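PDB 6N6Q: cytochrome P450 (CYP102L1) from Mycobacterium phage Adler, which probably acts as a haem-thiolate monooxygenase encoded by a phage, and binds protoporphyrin IX with its iron. Local coordinates for residues V133-A144 against A434-L442. Residues are numbered along the deposited sequence; the frame is centred on the assembly and turned at random.
Sequences VRELIDAWNTRA and AAILHQFEL
Helices D (119-145) and L (422-439) of the conserved P450 four-helix bundle pack together here, where helix L, which in P450s follows the haem-binding cysteine loop, gives way to strand 440-444. The short helical segments run roughly parallel, 34° apart. Phe-440, the first residue to leave helical geometry, sends its ring across to helix D. Its CE2 lies 3.6 Å from CD1 of Ile-137, its CZ 3.6 Å from CB of Trp-140, and the carbonyl O of Ile-137 meets the ring edge in plane, where the slightly positive C-H rim suits an oxygen. OD1 of Asn-141 comes obliquely to the same CZ, at 3.2 Å, and takes a bond from Asn-469. In Ile-137, chi1 (-61°) and chi2 (-60°) together bring CD1 to both Phe-440 and CG1 of Ile-436. Beyond it, CD1 of Ile-436 touches CZ3 of Trp-140 at 3.5 Å, while the indole NE1 bonds to Glu-155. Small Ala-435 admits CG1 of Val-133 to 3.7 Å of its CB. Direct contact is thus mostly apolar, with two oxygens against the Phe-440 C-H groups, and one water joins the two polar side chains, accepting from Asn-141 ND2 (2.7 Å) and Gln-439 NE2 (2.9 Å).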
ATOM      1  N   VAL A 133      16.284   3.259  -6.871  1.00 43.58           N
ATOM      2  CA  VAL A 133      15.688   3.152  -8.199  1.00 48.16           C
ATOM      3  C   VAL A 133      16.775   2.960  -9.250  1.00 51.72           C
ATOM      4  O   VAL A 133      16.615   2.175 -10.194  1.00 52.42           O
ATOM      5  CB  VAL A 133      14.818   4.387  -8.498  1.00 44.76           C
ATOM      6  CG1 VAL A 133      14.204   4.283  -9.885  1.00 38.98           C
ATOM      7  CG2 VAL A 133      13.731   4.541  -7.442  1.00 45.97           C
ATOM      8  N   ARG A 134      17.897   3.669  -9.099  1.00 50.08           N
ATOM      9  CA  ARG A 134      19.021   3.498 -10.017  1.00 49.76           C
ATOM     10  C   ARG A 134      19.476   2.045 -10.062  1.00 49.56           C
ATOM     11  O   ARG A 134      19.797   1.519 -11.134  1.00 54.04           O
ATOM     12  CB  ARG A 134      20.182   4.405  -9.603  1.00 48.38           C
ATOM     13  CG  ARG A 134      21.398   4.317 -10.516  1.00 49.06           C
ATOM     14  CD  ARG A 134      21.050   4.808 -11.908  1.00 59.14           C
ATOM     15  NE  ARG A 134      22.140   4.645 -12.865  1.00 59.78           N
ATOM     16  CZ  ARG A 134      23.071   5.564 -13.102  1.00 57.72           C
ATOM     17  NH1 ARG A 134      23.057   6.713 -12.441  1.00 55.89           N
ATOM     18  NH2 ARG A 134      24.020   5.332 -13.999  1.00 56.10           N
ATOM     19  N   GLU A 135      19.498   1.379  -8.905  1.00 49.10           N
ATOM     20  CA  GLU A 135      19.910  -0.019  -8.856  1.00 45.41           C
ATOM     21  C   GLU A 135      18.959  -0.916  -9.638  1.00 45.40           C
ATOM     22  O   GLU A 135      19.398  -1.891 -10.260  1.00 41.58           O
ATOM     23  CB  GLU A 135      20.012  -0.474  -7.399  1.00 50.83           C
ATOM     24  CG  GLU A 135      20.500  -1.900  -7.207  1.00 48.91           C
ATOM     25  CD  GLU A 135      20.769  -2.224  -5.752  1.00 48.97           C
ATOM     26  OE1 GLU A 135      21.340  -1.364  -5.050  1.00 53.97           O
ATOM     27  OE2 GLU A 135      20.399  -3.330  -5.305  1.00 56.07           O
ATOM     28  N   LEU A 136      17.659  -0.606  -9.630  1.00 48.88           N
ATOM     29  CA  LEU A 136      16.711  -1.411 -10.396  1.00 47.57           C
ATOM     30  C   LEU A 136      16.847  -1.152 -11.890  1.00 47.28           C
ATOM     31  O   LEU A 136      16.839  -2.095 -12.691  1.00 44.66           O
ATOM     32  CB  LEU A 136      15.281  -1.132  -9.941  1.00 47.50           C
ATOM     33  CG  LEU A 136      14.236  -1.956 -10.700  1.00 53.77           C
ATOM     34  CD1 LEU A 136      14.318  -3.421 -10.293  1.00 52.52           C
ATOM     35  CD2 LEU A 136      12.833  -1.411 -10.501  1.00 52.37           C
ATOM     36  N   ILE A 137      16.961   0.120 -12.283  1.00 52.96           N
ATOM     37  CA  ILE A 137      17.116   0.457 -13.696  1.00 53.18           C
ATOM     38  C   ILE A 137      18.359  -0.210 -14.270  1.00 56.65           C
ATOM     39  O   ILE A 137      18.346  -0.713 -15.401  1.00 56.32           O
ATOM     40  CB  ILE A 137      17.159   1.986 -13.877  1.00 53.15           C
ATOM     41  CG1 ILE A 137      15.852   2.618 -13.393  1.00 51.18           C
ATOM     42  CG2 ILE A 137      17.427   2.348 -15.326  1.00 55.80           C
ATOM     43  CD1 ILE A 137      14.629   2.128 -14.129  1.00 52.45           C
ATOM     44  N   ASP A 138      19.447  -0.233 -13.498  1.00 51.45           N
ATOM     45  CA  ASP A 138      20.664  -0.899 -13.951  1.00 47.28           C
ATOM     46  C   ASP A 138      20.429  -2.385 -14.178  1.00 50.37           C
ATOM     47  O   ASP A 138      20.909  -2.955 -15.165  1.00 60.16           O
ATOM     48  CB  ASP A 138      21.788  -0.681 -12.940  1.00 56.66           C
ATOM     49  CG  ASP A 138      22.252   0.763 -12.884  1.00 58.65           C
ATOM     50  OD1 ASP A 138      21.810   1.565 -13.735  1.00 61.26           O
ATOM     51  OD2 ASP A 138      23.057   1.095 -11.988  1.00 57.81           O
ATOM     52  N   ALA A 139      19.690  -3.033 -13.275  1.00 51.21           N
ATOM     53  CA  ALA A 139      19.373  -4.444 -13.461  1.00 52.04           C
ATOM     54  C   ALA A 139      18.456  -4.649 -14.660  1.00 60.44           C
ATOM     55  O   ALA A 139      18.612  -5.619 -15.411  1.00 61.15           O
ATOM     56  CB  ALA A 139      18.737  -5.013 -12.194  1.00 48.58           C
ATOM     57  N   TRP A 140      17.496  -3.741 -14.862  1.00 56.25           N
ATOM     58  CA  TRP A 140      16.586  -3.860 -15.994  1.00 58.57           C
ATOM     59  C   TRP A 140      17.262  -3.544 -17.322  1.00 65.16           C
ATOM     60  O   TRP A 140      16.711  -3.882 -18.376  1.00 67.28           O
ATOM     61  CB  TRP A 140      15.369  -2.956 -15.790  1.00 55.16           C
ATOM     62  CG  TRP A 140      14.339  -3.555 -14.876  1.00 56.47           C
ATOM     63  CD1 TRP A 140      14.479  -4.674 -14.107  1.00 56.16           C
ATOM     64  CD2 TRP A 140      13.008  -3.074 -14.643  1.00 57.23           C
ATOM     65  NE1 TRP A 140      13.322  -4.917 -13.408  1.00 56.91           N
ATOM     66  CE2 TRP A 140      12.404  -3.950 -13.720  1.00 55.23           C
ATOM     67  CE3 TRP A 140      12.271  -1.987 -15.124  1.00 60.09           C
ATOM     68  CZ2 TRP A 140      11.097  -3.774 -13.269  1.00 53.21           C
ATOM     69  CZ3 TRP A 140      10.973  -1.816 -14.678  1.00 56.87           C
ATOM     70  CH2 TRP A 140      10.401  -2.703 -13.758  1.00 48.01           C
ATOM     71  N   ASN A 141      18.432  -2.901 -17.302  1.00 60.89           N
ATOM     72  CA  ASN A 141      19.197  -2.722 -18.532  1.00 61.66           C
ATOM     73  C   ASN A 141      19.610  -4.069 -19.111  1.00 65.14           C
ATOM     74  O   ASN A 141      19.463  -4.315 -20.315  1.00 65.45           O
ATOM     75  CB  ASN A 141      20.430  -1.854 -18.273  1.00 66.19           C
ATOM     76  CG  ASN A 141      20.091  -0.386 -18.106  1.00 69.71           C
ATOM     77  OD1 ASN A 141      19.081   0.096 -18.623  1.00 63.03           O
ATOM     78  ND2 ASN A 141      20.942   0.337 -17.386  1.00 65.71           N
ATOM     79  N   THR A 142      20.129  -4.958 -18.261  1.00 67.03           N
ATOM     80  CA  THR A 142      20.558  -6.274 -18.725  1.00 68.92           C
ATOM     81  C   THR A 142      19.379  -7.086 -19.249  1.00 72.92           C
ATOM     82  O   THR A 142      19.511  -7.825 -20.230  1.00 76.85           O
ATOM     83  CB  THR A 142      21.262  -7.021 -17.592  1.00 64.17           C
ATOM     84  OG1 THR A 142      22.281  -6.186 -17.031  1.00 63.69           O
ATOM     85  CG2 THR A 142      21.893  -8.305 -18.109  1.00 67.70           C
ATOM     86  N   ARG A 143      18.214  -6.958 -18.608  1.00 68.93           N
ATOM     87  CA  ARG A 143      17.040  -7.690 -19.067  1.00 68.00           C
ATOM     88  C   ARG A 143      16.506  -7.125 -20.377  1.00 65.67           C
ATOM     89  O   ARG A 143      16.011  -7.882 -21.219  1.00 71.37           O
ATOM     90  CB  ARG A 143      15.958  -7.668 -17.989  1.00 66.60           C
ATOM     91  CG  ARG A 143      16.485  -8.004 -16.605  1.00 66.63           C
ATOM     92  CD  ARG A 143      15.365  -8.318 -15.638  1.00 70.46           C
ATOM     93  NE  ARG A 143      14.547  -9.431 -16.107  1.00 68.14           N
ATOM     94  CZ  ARG A 143      13.725 -10.128 -15.332  1.00 69.29           C
ATOM     95  NH1 ARG A 143      13.615  -9.832 -14.044  1.00 74.91           N
ATOM     96  NH2 ARG A 143      13.016 -11.125 -15.844  1.00 68.21           N
ATOM     97  N   ALA A 144      16.594  -5.807 -20.565  1.00 70.26           N
ATOM     98  CA  ALA A 144      16.221  -5.219 -21.847  1.00 66.14           C
ATOM     99  C   ALA A 144      17.182  -5.651 -22.945  1.00 71.86           C
ATOM    100  O   ALA A 144      16.770  -5.873 -24.090  1.00 79.62           O
ATOM    101  CB  ALA A 144      16.186  -3.695 -21.735  1.00 61.19           C
ATOM    102  N   ALA A 434       8.980   7.742 -13.243  1.00 47.97           N
ATOM    103  CA  ALA A 434       9.719   8.695 -14.065  1.00 50.55           C
ATOM    104  C   ALA A 434      10.997   8.073 -14.610  1.00 51.71           C
ATOM    105  O   ALA A 434      11.343   8.274 -15.779  1.00 51.39           O
ATOM    106  CB  ALA A 434      10.036   9.954 -13.261  1.00 44.22           C
ATOM    107  N   ALA A 435      11.706   7.305 -13.778  1.00 48.30           N
ATOM    108  CA  ALA A 435      12.937   6.666 -14.231  1.00 50.84           C
ATOM    109  C   ALA A 435      12.658   5.612 -15.296  1.00 46.34           C
ATOM    110  O   ALA A 435      13.401   5.499 -16.276  1.00 54.23           O
ATOM    111  CB  ALA A 435      13.675   6.050 -13.044  1.00 46.12           C
ATOM    112  N   ILE A 436      11.589   4.834 -15.124  1.00 44.16           N
ATOM    113  CA  ILE A 436      11.277   3.777 -16.082  1.00 50.72           C
ATOM    114  C   ILE A 436      10.892   4.374 -17.432  1.00 49.58           C
ATOM    115  O   ILE A 436      11.388   3.946 -18.481  1.00 53.45           O
ATOM    116  CB  ILE A 436      10.172   2.862 -15.523  1.00 49.55           C
ATOM    117  CG1 ILE A 436      10.702   2.067 -14.327  1.00 53.29           C
ATOM    118  CG2 ILE A 436       9.647   1.927 -16.603  1.00 47.61           C
ATOM    119  CD1 ILE A 436       9.642   1.285 -13.588  1.00 49.70           C
ATOM    120  N   LEU A 437      10.010   5.378 -17.426  1.00 43.96           N
ATOM    121  CA  LEU A 437       9.594   6.012 -18.674  1.00 50.87           C
ATOM    122  C   LEU A 437      10.745   6.745 -19.350  1.00 54.59           C
ATOM    123  O   LEU A 437      10.779   6.841 -20.582  1.00 54.69           O
ATOM    124  CB  LEU A 437       8.444   6.981 -18.414  1.00 50.76           C
ATOM    125  CG  LEU A 437       7.090   6.367 -18.065  1.00 46.11           C
ATOM    126  CD1 LEU A 437       6.080   7.468 -17.818  1.00 43.15           C
ATOM    127  CD2 LEU A 437       6.628   5.447 -19.182  1.00 48.06           C
ATOM    128  N   HIS A 438      11.684   7.274 -18.567  1.00 47.96           N
ATOM    129  CA  HIS A 438      12.820   7.994 -19.127  1.00 56.50           C
ATOM    130  C   HIS A 438      13.839   7.054 -19.760  1.00 59.20           C
ATOM    131  O   HIS A 438      14.447   7.402 -20.779  1.00 59.63           O
ATOM    132  CB  HIS A 438      13.482   8.837 -18.035  1.00 55.43           C
ATOM    133  CG  HIS A 438      14.608   9.692 -18.523  1.00 56.22           C
ATOM    134  ND1 HIS A 438      15.885   9.208 -18.704  1.00 61.20           N
ATOM    135  CD2 HIS A 438      14.651  11.004 -18.854  1.00 58.07           C
ATOM    136  CE1 HIS A 438      16.665  10.183 -19.134  1.00 59.40           C
ATOM    137  NE2 HIS A 438      15.942  11.283 -19.233  1.00 65.20           N
ATOM    138  N   GLN A 439      14.027   5.865 -19.188  1.00 52.29           N
ATOM    139  CA  GLN A 439      15.063   4.938 -19.621  1.00 50.69           C
ATOM    140  C   GLN A 439      14.565   3.855 -20.565  1.00 54.33           C
ATOM    141  O   GLN A 439      15.322   3.421 -21.440  1.00 54.33           O
ATOM    142  CB  GLN A 439      15.711   4.267 -18.404  1.00 55.28           C
ATOM    143  CG  GLN A 439      16.376   5.235 -17.449  1.00 57.93           C
ATOM    144  CD  GLN A 439      17.530   5.975 -18.090  1.00 58.84           C
ATOM    145  OE1 GLN A 439      17.528   7.202 -18.173  1.00 53.34           O
ATOM    146  NE2 GLN A 439      18.529   5.228 -18.548  1.00 51.24           N
ATOM    147  N   PHE A 440      13.326   3.397 -20.409  1.00 54.68           N
ATOM    148  CA  PHE A 440      12.817   2.274 -21.180  1.00 56.42           C
ATOM    149  C   PHE A 440      11.516   2.652 -21.873  1.00 54.89           C
ATOM    150  O   PHE A 440      10.850   3.625 -21.511  1.00 52.59           O
ATOM    151  CB  PHE A 440      12.571   1.041 -20.299  1.00 51.35           C
ATOM    152  CG  PHE A 440      13.751   0.644 -19.464  1.00 61.36           C
ATOM    153  CD1 PHE A 440      14.788  -0.090 -20.011  1.00 57.18           C
ATOM    154  CD2 PHE A 440      13.819   0.996 -18.126  1.00 58.62           C
ATOM    155  CE1 PHE A 440      15.873  -0.460 -19.245  1.00 59.27           C
ATOM    156  CE2 PHE A 440      14.901   0.629 -17.353  1.00 58.21           C
ATOM    157  CZ  PHE A 440      15.930  -0.100 -17.914  1.00 58.74           C
ATOM    158  N   GLU A 441      11.167   1.860 -22.882  1.00 54.33           N
ATOM    159  CA  GLU A 441       9.831   1.852 -23.453  1.00 62.13           C
ATOM    160  C   GLU A 441       9.172   0.514 -23.140  1.00 61.01           C
ATOM    161  O   GLU A 441       9.842  -0.519 -23.045  1.00 53.41           O
ATOM    162  CB  GLU A 441       9.857   2.104 -24.964  1.00 61.80           C
ATOM    163  CG  GLU A 441      10.620   1.074 -25.774  1.00 61.69           C
ATOM    164  CD  GLU A 441      10.793   1.500 -27.219  1.00 79.58           C
ATOM    165  OE1 GLU A 441      10.859   2.723 -27.472  1.00 74.38           O
ATOM    166  OE2 GLU A 441      10.856   0.618 -28.101  1.00 88.34           O
ATOM    167  N   LEU A 442       7.856   0.544 -22.965  1.00 60.55           N
ATOM    168  CA  LEU A 442       7.114  -0.578 -22.407  1.00 59.86           C
ATOM    169  C   LEU A 442       6.416  -1.344 -23.525  1.00 61.59           C
ATOM    170  O   LEU A 442       5.641  -0.763 -24.291  1.00 65.31           O
ATOM    171  CB  LEU A 442       6.098  -0.084 -21.377  1.00 63.08           C
ATOM    172  CG  LEU A 442       6.597   0.960 -20.375  1.00 59.39           C
ATOM    173  CD1 LEU A 442       5.441   1.527 -19.567  1.00 58.77           C
ATOM    174  CD2 LEU A 442       7.650   0.370 -19.454  1.00 52.51           C
TER
HETATM  175  O   HOH W   1      19.690   2.692 -17.874  1.00 58.25           O